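Local structure of germination protein YpeB (Bacillus megaterium QM B1551, 5BOI) at residues T58-T63 / L70-D75. The protein takes part in the germination of Bacillus spores, and this C-terminal portion, built of PepSY domains, probably acts as an inhibitory module. Numbering follows the deposited sequence.
Sequences TYMDIT and LWVLED
W71 lays the six-membered part of its indole alongside D61, and the carboxylate oxygen OD2 of D61 sits 3.2 Å from CE3 of W71, the two planes turned 48° against each other. The approach is oblique to the ring, while the other oxygen, OD1, is hydrogen-bonded to S46 on the neighbouring strand 44-50. With CG anti to the backbone N (chi1 -175°), the indole leans diagonally across the neighbouring strand toward Y59, whose CB packs 3.9 Å from CZ3 of W71. Were W71 cut back to an alanine, Y59 CB would probably lose its apolar neighbour and the D61 carboxylate the ring lying alongside it. Further along the same face, the Y59 ring turns its edge to the carbonyl O of L73 and to CB of D75.

The opposite face is apolar at its centre. The extended chain of M60 crosses the V72 side chain, CG of M60 lying 3.7 Å from CG2 of V72, and both residues pack on F22 of helix 12-22. At the end of this face T58 and E74 run side by side: OG1 of T58 rests 3.3 Å from CG of E74, whose carboxylate goes on to a salt bridge with R76.

Between the faces the backbones pair antiparallel. Y59 N gives a nearly straight bond (174°) to L73 O, answered by L73 N to Y59 O; D61 N bonds W71 O at 2.8 Å. D61 O then takes two donors, L70 N at 3.0 Å and, weakly, W71 N. L70 and W71 thus both stand opposite D61 in a classic beta bulge, set in the antiparallel hairpin of strands 57-63 and 69-74, whose M60 and V72 face is covered by helix 12-22 within the PepSY-family region.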
loop_
_atom_site.group_PDB
_atom_site.type_symbol
_atom_site.label_atom_id
_atom_site.label_comp_id
_atom_site.label_asym_id
_atom_site.label_seq_id
_atom_site.Cartn_x
_atom_site.Cartn_y
_atom_site.Cartn_z
ATOM N N THR A 58 -10.308 -17.399 3.794
ATOM C CA THR A 58 -9.342 -16.308 3.781
ATOM C C THR A 58 -7.950 -16.894 3.599
ATOM O O THR A 58 -7.598 -17.895 4.233
ATOM C CB THR A 58 -9.395 -15.479 5.083
ATOM O OG1 THR A 58 -10.656 -14.804 5.162
ATOM C CG2 THR A 58 -8.258 -14.438 5.126
ATOM N N TYR A 59 -7.165 -16.271 2.728
ATOM C CA TYR A 59 -5.828 -16.749 2.434
ATOM C C TYR A 59 -4.819 -15.735 2.942
ATOM O O TYR A 59 -4.936 -14.541 2.677
ATOM C CB TYR A 59 -5.655 -16.983 0.932
ATOM C CG TYR A 59 -6.775 -17.806 0.333
ATOM C CD1 TYR A 59 -7.960 -17.205 -0.088
ATOM C CD2 TYR A 59 -6.661 -19.183 0.211
ATOM C CE1 TYR A 59 -8.994 -17.957 -0.630
ATOM C CE2 TYR A 59 -7.685 -19.939 -0.329
ATOM C CZ TYR A 59 -8.849 -19.321 -0.746
ATOM O OH TYR A 59 -9.873 -20.069 -1.282
ATOM N N MET A 60 -3.830 -16.215 3.675
ATOM C CA MET A 60 -2.860 -15.322 4.266
ATOM C C MET A 60 -1.463 -15.888 4.167
ATOM O O MET A 60 -1.230 -17.061 4.466
ATOM C CB MET A 60 -3.200 -15.049 5.729
ATOM C CG MET A 60 -2.212 -14.087 6.372
ATOM S SD MET A 60 -2.794 -13.429 7.948
ATOM C CE MET A 60 -1.543 -12.183 8.275
ATOM N N ASP A 61 -0.530 -15.044 3.753
ATOM C CA ASP A 61 0.859 -15.442 3.693
ATOM C C ASP A 61 1.675 -14.675 4.729
ATOM O O ASP A 61 1.521 -13.462 4.913
ATOM C CB ASP A 61 1.415 -15.231 2.285
ATOM C CG ASP A 61 0.790 -16.181 1.268
ATOM O OD1 ASP A 61 1.278 -17.324 1.151
ATOM O OD2 ASP A 61 -0.185 -15.790 0.587
ATOM N N ILE A 62 2.526 -15.410 5.425
ATOM C CA ILE A 62 3.395 -14.844 6.442
ATOM C C ILE A 62 4.810 -15.346 6.198
ATOM O O ILE A 62 5.010 -16.482 5.768
ATOM C CB ILE A 62 2.932 -15.222 7.863
ATOM C CG1 ILE A 62 1.422 -14.995 8.014
ATOM C CG2 ILE A 62 3.729 -14.469 8.918
ATOM C CD1 ILE A 62 0.923 -15.056 9.437
ATOM N N THR A 63 5.791 -14.494 6.454
ATOM C CA THR A 63 7.176 -14.857 6.211
ATOM C C THR A 63 7.621 -15.891 7.241
ATOM O O THR A 63 7.387 -15.724 8.439
ATOM C CB THR A 63 8.096 -13.623 6.258
ATOM O OG1 THR A 63 7.919 -12.936 7.502
ATOM C CG2 THR A 63 7.742 -12.675 5.130
ATOM N N LEU A 70 2.504 -10.674 5.207
ATOM C CA LEU A 70 2.943 -10.365 3.858
ATOM C C LEU A 70 1.785 -10.059 2.907
ATOM O O LEU A 70 1.818 -9.073 2.174
ATOM C CB LEU A 70 3.759 -11.533 3.321
ATOM C CG LEU A 70 4.523 -11.300 2.027
ATOM C CD1 LEU A 70 5.604 -10.235 2.227
ATOM C CD2 LEU A 70 5.112 -12.617 1.564
ATOM N N TRP A 71 0.767 -10.919 2.917
ATOM C CA TRP A 71 -0.328 -10.847 1.947
ATOM C C TRP A 71 -1.590 -11.477 2.535
ATOM O O TRP A 71 -1.507 -12.454 3.277
ATOM C CB TRP A 71 0.080 -11.543 0.641
ATOM C CG TRP A 71 -0.921 -11.435 -0.484
ATOM C CD1 TRP A 71 -1.031 -10.424 -1.400
ATOM C CD2 TRP A 71 -1.936 -12.390 -0.823
ATOM N NE1 TRP A 71 -2.060 -10.684 -2.278
ATOM C CE2 TRP A 71 -2.630 -11.887 -1.946
ATOM C CE3 TRP A 71 -2.330 -13.619 -0.281
ATOM C CZ2 TRP A 71 -3.696 -12.569 -2.535
ATOM C CZ3 TRP A 71 -3.391 -14.297 -0.873
ATOM C CH2 TRP A 71 -4.055 -13.769 -1.987
ATOM N N VAL A 72 -2.745 -10.886 2.234
ATOM C CA VAL A 72 -4.045 -11.374 2.711
ATOM C C VAL A 72 -5.109 -11.233 1.641
ATOM O O VAL A 72 -5.149 -10.246 0.898
ATOM C CB VAL A 72 -4.544 -10.614 3.982
ATOM C CG1 VAL A 72 -6.005 -10.986 4.312
ATOM C CG2 VAL A 72 -3.651 -10.882 5.173
ATOM N N LEU A 73 -5.982 -12.223 1.543
ATOM C CA LEU A 73 -7.183 -12.037 0.749
ATOM C C LEU A 73 -8.342 -12.805 1.359
ATOM O O LEU A 73 -8.250 -14.017 1.547
ATOM C CB LEU A 73 -6.965 -12.481 -0.693
ATOM C CG LEU A 73 -8.209 -12.218 -1.543
ATOM C CD1 LEU A 73 -8.604 -10.751 -1.428
ATOM C CD2 LEU A 73 -7.980 -12.610 -2.995
ATOM N N GLU A 74 -9.402 -12.075 1.703
ATOM C CA GLU A 74 -10.659 -12.677 2.123
ATOM C C GLU A 74 -11.529 -12.740 0.890
ATOM O O GLU A 74 -11.956 -11.700 0.390
ATOM C CB GLU A 74 -11.351 -11.862 3.221
ATOM C CG GLU A 74 -10.504 -11.604 4.464
ATOM C CD GLU A 74 -11.309 -10.983 5.601
ATOM O OE1 GLU A 74 -12.562 -10.993 5.528
ATOM O OE2 GLU A 74 -10.685 -10.481 6.566
ATOM N N ASP A 75 -11.779 -13.948 0.393
ATOM C CA ASP A 75 -12.494 -14.122 -0.870
ATOM C C ASP A 75 -14.001 -14.001 -0.671
ATOM O O ASP A 75 -14.716 -15.002 -0.571
ATOM C CB ASP A 75 -12.144 -15.465 -1.502
ATOM C CG ASP A 75 -12.677 -15.599 -2.912
ATOM O OD1 ASP A 75 -12.833 -14.564 -3.594
ATOM O OD2 ASP A 75 -12.942 -16.740 -3.331
#